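Local coordinates for Dmd discriminator of mRNA degradation (Enterobacteria phage RB69, PDB 5I8J), which acts as a phage antitoxin, probably protecting phage mRNA from degradation by binding and inhibiting the bacterial toxin RnlA, at residues K7-G12 against T21-L26; I11-S16 against L47-I52. One frame throughout, in Å; residues are numbered along the deposited sequence.

Contact 1: residues K7-G12 against T21-L26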
loop_
_atom_site.group_PDB
_atom_site.type_symbol
_atom_site.label_atom_id
_atom_site.label_comp_id
_atom_site.label_asym_id
_atom_site.label_seq_id
_atom_site.Cartn_x
_atom_site.Cartn_y
_atom_site.Cartn_z
ATOM N N LYS A 7 0.749 -10.293 9.201
ATOM C CA LYS A 7 0.057 -9.829 8.006
ATOM C C LYS A 7 0.911 -8.780 7.307
ATOM O O LYS A 7 1.179 -7.708 7.856
ATOM C CB LYS A 7 -1.320 -9.245 8.337
ATOM C CG LYS A 7 -2.106 -8.824 7.096
ATOM C CD LYS A 7 -3.458 -8.235 7.469
ATOM C CE LYS A 7 -3.289 -7.006 8.354
ATOM N NZ LYS A 7 -4.591 -6.455 8.824
ATOM N N VAL A 8 1.342 -9.099 6.096
ATOM C CA VAL A 8 2.181 -8.182 5.342
ATOM C C VAL A 8 1.386 -7.623 4.180
ATOM O O VAL A 8 0.819 -8.367 3.396
ATOM C CB VAL A 8 3.459 -8.875 4.826
ATOM C CG1 VAL A 8 4.398 -7.846 4.193
ATOM C CG2 VAL A 8 4.164 -9.591 5.974
ATOM N N THR A 9 1.322 -6.299 4.092
ATOM C CA THR A 9 0.687 -5.653 2.953
ATOM C C THR A 9 1.762 -5.306 1.926
ATOM O O THR A 9 2.709 -4.598 2.240
ATOM C CB THR A 9 -0.065 -4.371 3.361
ATOM O OG1 THR A 9 -1.092 -4.690 4.319
ATOM C CG2 THR A 9 -0.690 -3.712 2.135
ATOM N N PHE A 10 1.615 -5.828 0.720
ATOM C CA PHE A 10 2.540 -5.567 -0.371
ATOM C C PHE A 10 1.900 -4.588 -1.331
ATOM O O PHE A 10 0.727 -4.748 -1.708
ATOM C CB PHE A 10 2.909 -6.861 -1.107
ATOM C CG PHE A 10 3.712 -7.825 -0.283
ATOM C CD1 PHE A 10 5.101 -7.773 -0.284
ATOM C CD2 PHE A 10 3.082 -8.779 0.497
ATOM C CE1 PHE A 10 5.840 -8.656 0.471
ATOM C CE2 PHE A 10 3.818 -9.668 1.262
ATOM C CZ PHE A 10 5.195 -9.609 1.252
ATOM N N ILE A 11 2.661 -3.568 -1.717
ATOM C CA ILE A 11 2.214 -2.626 -2.732
ATOM C C ILE A 11 3.204 -2.648 -3.871
ATOM O O ILE A 11 4.395 -2.521 -3.650
ATOM C CB ILE A 11 2.105 -1.197 -2.202
ATOM C CG1 ILE A 11 1.340 -1.167 -0.881
ATOM C CG2 ILE A 11 1.434 -0.312 -3.242
ATOM C CD1 ILE A 11 1.559 0.135 -0.165
ATOM N N GLY A 12 2.704 -2.831 -5.084
ATOM C CA GLY A 12 3.550 -2.983 -6.254
ATOM C C GLY A 12 3.241 -1.954 -7.328
ATOM O O GLY A 12 2.081 -1.565 -7.519
ATOM N N THR A 21 -1.778 -4.754 -5.299
ATOM C CA THR A 21 -1.591 -4.798 -3.854
ATOM C C THR A 21 -2.157 -6.111 -3.318
ATOM O O THR A 21 -3.106 -6.649 -3.879
ATOM C CB THR A 21 -2.240 -3.568 -3.171
ATOM O OG1 THR A 21 -1.904 -3.553 -1.779
ATOM C CG2 THR A 21 -3.758 -3.579 -3.337
ATOM N N LYS A 22 -1.522 -6.652 -2.278
ATOM C CA LYS A 22 -1.964 -7.918 -1.688
ATOM C C LYS A 22 -1.688 -7.941 -0.207
ATOM O O LYS A 22 -0.677 -7.418 0.221
ATOM C CB LYS A 22 -1.236 -9.118 -2.311
ATOM C CG LYS A 22 -1.398 -9.324 -3.788
ATOM C CD LYS A 22 -0.699 -10.600 -4.209
ATOM C CE LYS A 22 -1.404 -11.817 -3.640
ATOM N NZ LYS A 22 -0.951 -13.062 -4.333
ATOM N N ASP A 23 -2.566 -8.583 0.566
ATOM C CA ASP A 23 -2.272 -8.926 1.957
ATOM C C ASP A 23 -1.883 -10.391 2.015
ATOM O O ASP A 23 -2.629 -11.238 1.537
ATOM C CB ASP A 23 -3.482 -8.686 2.865
ATOM C CG ASP A 23 -3.586 -7.254 3.331
ATOM O OD1 ASP A 23 -2.690 -6.458 2.997
ATOM O OD2 ASP A 23 -4.546 -6.934 4.055
ATOM N N ILE A 24 -0.725 -10.692 2.592
ATOM C CA ILE A 24 -0.251 -12.077 2.667
ATOM C C ILE A 24 0.057 -12.417 4.117
ATOM O O ILE A 24 0.709 -11.634 4.803
ATOM C CB ILE A 24 1.006 -12.293 1.792
ATOM C CG1 ILE A 24 0.705 -11.908 0.344
ATOM C CG2 ILE A 24 1.461 -13.762 1.828
ATOM C CD1 ILE A 24 1.896 -12.016 -0.590
ATOM N N MET A 25 -0.423 -13.569 4.597
ATOM C CA MET A 25 -0.105 -13.994 5.959
ATOM C C MET A 25 1.135 -14.867 5.940
ATOM O O MET A 25 1.162 -15.898 5.257
ATOM C CB MET A 25 -1.259 -14.781 6.592
ATOM C CG MET A 25 -2.601 -14.075 6.605
ATOM S SD MET A 25 -2.509 -12.450 7.355
ATOM C CE MET A 25 -2.037 -12.834 9.026
ATOM N N LEU A 26 2.149 -14.476 6.703
ATOM C CA LEU A 26 3.414 -15.205 6.718
ATOM C C LEU A 26 3.735 -15.688 8.118
ATOM O O LEU A 26 3.541 -14.967 9.090
ATOM C CB LEU A 26 4.554 -14.322 6.208
ATOM C CG LEU A 26 4.400 -13.779 4.786
ATOM C CD1 LEU A 26 5.550 -12.816 4.477
ATOM C CD2 LEU A 26 4.332 -14.927 3.773
HETATM O O HOH W 1 -4.719 -5.140 5.969
#

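Contact 2: residues I11-S16 against L47-I52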
loop_
_atom_site.group_PDB
_atom_site.type_symbol
_atom_site.label_atom_id
_atom_site.label_comp_id
_atom_site.label_asym_id
_atom_site.label_seq_id
_atom_site.Cartn_x
_atom_site.Cartn_y
_atom_site.Cartn_z
ATOM N N ILE A 11 2.661 -3.568 -1.717
ATOM C CA ILE A 11 2.214 -2.626 -2.732
ATOM C C ILE A 11 3.204 -2.648 -3.871
ATOM O O ILE A 11 4.395 -2.521 -3.650
ATOM C CB ILE A 11 2.105 -1.197 -2.202
ATOM C CG1 ILE A 11 1.340 -1.167 -0.881
ATOM C CG2 ILE A 11 1.434 -0.312 -3.242
ATOM C CD1 ILE A 11 1.559 0.135 -0.165
ATOM N N GLY A 12 2.704 -2.831 -5.084
ATOM C CA GLY A 12 3.550 -2.983 -6.254
ATOM C C GLY A 12 3.241 -1.954 -7.328
ATOM O O GLY A 12 2.081 -1.565 -7.519
ATOM N N TRP A 13 4.298 -1.493 -7.991
ATOM C CA TRP A 13 4.213 -0.655 -9.183
ATOM C C TRP A 13 4.852 -1.346 -10.375
ATOM O O TRP A 13 6.049 -1.663 -10.347
ATOM C CB TRP A 13 4.919 0.686 -8.971
ATOM C CG TRP A 13 4.232 1.627 -8.048
ATOM C CD1 TRP A 13 3.459 2.702 -8.397
ATOM C CD2 TRP A 13 4.289 1.616 -6.616
ATOM N NE1 TRP A 13 3.014 3.346 -7.262
ATOM C CE2 TRP A 13 3.510 2.705 -6.163
ATOM C CE3 TRP A 13 4.909 0.789 -5.677
ATOM C CZ2 TRP A 13 3.335 2.983 -4.804
ATOM C CZ3 TRP A 13 4.734 1.073 -4.323
ATOM C CH2 TRP A 13 3.952 2.164 -3.907
ATOM N N PHE A 14 4.059 -1.580 -11.416
ATOM C CA PHE A 14 4.589 -2.079 -12.679
ATOM C C PHE A 14 5.364 -0.959 -13.367
ATOM O O PHE A 14 5.240 0.208 -12.990
ATOM C CB PHE A 14 3.472 -2.576 -13.605
ATOM C CG PHE A 14 2.753 -3.794 -13.099
ATOM C CD1 PHE A 14 3.388 -5.026 -13.047
ATOM C CD2 PHE A 14 1.432 -3.711 -12.697
ATOM C CE1 PHE A 14 2.714 -6.145 -12.584
ATOM C CE2 PHE A 14 0.756 -4.827 -12.235
ATOM C CZ PHE A 14 1.397 -6.043 -12.175
ATOM N N LYS A 15 6.163 -1.308 -14.373
ATOM C CA LYS A 15 6.892 -0.296 -15.144
ATOM C C LYS A 15 5.951 0.718 -15.782
ATOM O O LYS A 15 6.281 1.901 -15.915
ATOM C CB LYS A 15 7.746 -0.959 -16.224
ATOM C CG LYS A 15 8.856 -1.839 -15.676
ATOM C CD LYS A 15 9.505 -2.646 -16.796
ATOM C CE LYS A 15 10.090 -1.733 -17.857
ATOM N NZ LYS A 15 11.066 -0.750 -17.288
ATOM N N SER A 16 4.770 0.247 -16.167
ATOM C CA SER A 16 3.704 1.107 -16.702
ATOM C C SER A 16 3.177 2.155 -15.725
ATOM O O SER A 16 2.486 3.097 -16.127
ATOM C CB SER A 16 2.526 0.243 -17.142
ATOM O OG SER A 16 1.907 -0.324 -15.996
ATOM N N LEU A 47 8.384 -2.663 -8.837
ATOM C CA LEU A 47 8.823 -2.173 -7.541
ATOM C C LEU A 47 7.822 -2.696 -6.534
ATOM O O LEU A 47 6.629 -2.488 -6.703
ATOM C CB LEU A 47 8.867 -0.642 -7.511
ATOM C CG LEU A 47 8.923 0.028 -6.136
ATOM C CD1 LEU A 47 10.247 -0.265 -5.441
ATOM C CD2 LEU A 47 8.695 1.528 -6.255
ATOM N N VAL A 48 8.279 -3.398 -5.505
ATOM C CA VAL A 48 7.350 -3.884 -4.481
ATOM C C VAL A 48 7.831 -3.456 -3.109
ATOM O O VAL A 48 9.015 -3.600 -2.794
ATOM C CB VAL A 48 7.200 -5.423 -4.523
ATOM C CG1 VAL A 48 6.253 -5.909 -3.400
ATOM C CG2 VAL A 48 6.684 -5.867 -5.879
ATOM N N LYS A 49 6.910 -2.902 -2.313
ATOM C CA LYS A 49 7.172 -2.507 -0.936
ATOM C C LYS A 49 6.380 -3.399 0.001
ATOM O O LYS A 49 5.201 -3.673 -0.255
ATOM C CB LYS A 49 6.789 -1.048 -0.685
ATOM C CG LYS A 49 7.443 -0.044 -1.618
ATOM C CD LYS A 49 6.780 1.336 -1.446
ATOM C CE LYS A 49 7.291 2.342 -2.465
ATOM N NZ LYS A 49 8.587 2.943 -2.084
ATOM N N ALA A 50 7.028 -3.841 1.077
ATOM C CA ALA A 50 6.364 -4.632 2.117
ATOM C C ALA A 50 6.111 -3.770 3.361
ATOM O O ALA A 50 7.004 -3.092 3.854
ATOM C CB ALA A 50 7.206 -5.866 2.470
ATOM N N PHE A 51 4.877 -3.806 3.849
ATOM C CA PHE A 51 4.444 -3.042 5.004
ATOM C C PHE A 51 3.958 -3.982 6.102
ATOM O O PHE A 51 3.202 -4.910 5.830
ATOM C CB PHE A 51 3.307 -2.076 4.631
ATOM C CG PHE A 51 3.742 -0.885 3.817
ATOM C CD1 PHE A 51 3.929 -0.986 2.441
ATOM C CD2 PHE A 51 3.927 0.351 4.427
ATOM C CE1 PHE A 51 4.321 0.126 1.696
ATOM C CE2 PHE A 51 4.319 1.463 3.684
ATOM C CZ PHE A 51 4.509 1.351 2.321
ATOM N N ILE A 52 4.382 -3.730 7.338
ATOM C CA ILE A 52 3.819 -4.416 8.500
ATOM C C ILE A 52 3.370 -3.352 9.493
ATOM O O ILE A 52 4.133 -2.439 9.811
ATOM C CB ILE A 52 4.821 -5.376 9.166
ATOM C CG1 ILE A 52 5.284 -6.442 8.170
ATOM C CG2 ILE A 52 4.185 -6.048 10.397
ATOM C CD1 ILE A 52 6.455 -7.284 8.678
#

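Contact 1: residues K7-G12 against T21-L26
T9 and D23 meet side by side on one face of the sheet, where the hydroxyl OG1 of T9 donates to OD1 of D23 at 2.7 Å. The donor comes to the syn side of the carboxylate but lies 33° out of its plane. The other oxygen, OD2, receives a water that in turn accepts from K7 NZ; lysine and aspartate are thus joined through solvent, their charged atoms 4.8 Å apart (NZ to OD2). OD2 also takes a hydrogen bond from W13 NE1 of the second subunit, so both carboxylate oxygens are engaged. Further along, T21 turns OG1 anti to its own nitrogen (chi1 -173°), which brings the hydroxyl 2.9 Å from F10 O; that carbonyl also accepts from K22 N.

The backbones form the antiparallel hairpin of strands 6-14 and 19-26, at one margin of the four-stranded sheet. V8 and I24 exchange two bonds, and F10 and K22 likewise, F10 N to K22 O being 2.8 Å.

Van der Waals contacts lie on both faces. On the face packed against helix 30-44, CD1 of I24 lies 3.6 Å from F10 CE2, the two side chains crossing at about a right angle, and V8 CG2 meets L26 CD1 at 3.8 Å. On the T9 face, M25 folds back through two bends, which sets its sulfur against the lysine's aliphatic stem, SD 3.6 Å from K7 CB.

Contact 2: residues I11-S16 against L47-I52
W13 and K49 cross obliquely: the six-membered ring of the indole meets the aliphatic end of the lysine, with CZ3 of W13 3.4 Å from CE of K49 and the neighbouring CH2 only slightly farther from the same carbon. The lysine chain runs extended past the ring through CD and bends only at its last torsion (chi4 -81°). L47 lies alongside the tryptophan on the same face, its CD2 3.9 Å from W13 CE3. At the other end of the contact, CD1 of I11 reaches CE1 of F51 at 3.3 Å, a close approach made obliquely to the phenyl ring.

Beneath these side chains the backbones pair as antiparallel strands. I11 with K49 and W13 with L47 are hydrogen-bonded pairs, each closed by two bonds; K49 N to I11 O, for instance, spans 2.9 Å. Between them G12 faces V48 in a non-hydrogen-bonded pair, and its CA comes 3.2 Å from L47 O in a CA-H...O contact. This ladder joins strands 6-14 and 46-52, the central pair of a four-stranded antiparallel sheet whose other face carries helix 30-44; V48 points to that face and touches A41.

Farther out, the polar ends have partners in both chains. The indole has its NE1 held by D23 of the second subunit, which, with the packing of K49 and L47, probably helps to set the rotation of the ring, while K49 NZ forms salt bridges with E59 of its own chain and with D54 of the second subunit. The F51 rings of the two chains meet edge-to-face, and I11 packs on I11 of the second subunit.

Both contacts are built on strand 6-14, which pairs with 19-26 in contact 1 and with 46-52 in contact 2; I11 and G12 belong to both. Contact 1 involves an outermost strand of the chain and includes exposed residues, and the face bearing T9 combines a hydroxyl, a carboxylate and a water-bridged lysine. Contact 2 lies between the two inner strands, has no exposed residue among those that touch, and its W13 face is largely aromatic and aliphatic packing, with the charge of K49 paired in salt bridges. The two meet where T9 O probably accepts from F51 N, and under helix 30-44, where F10 packs on V48 and A50. Each reaches the second subunit.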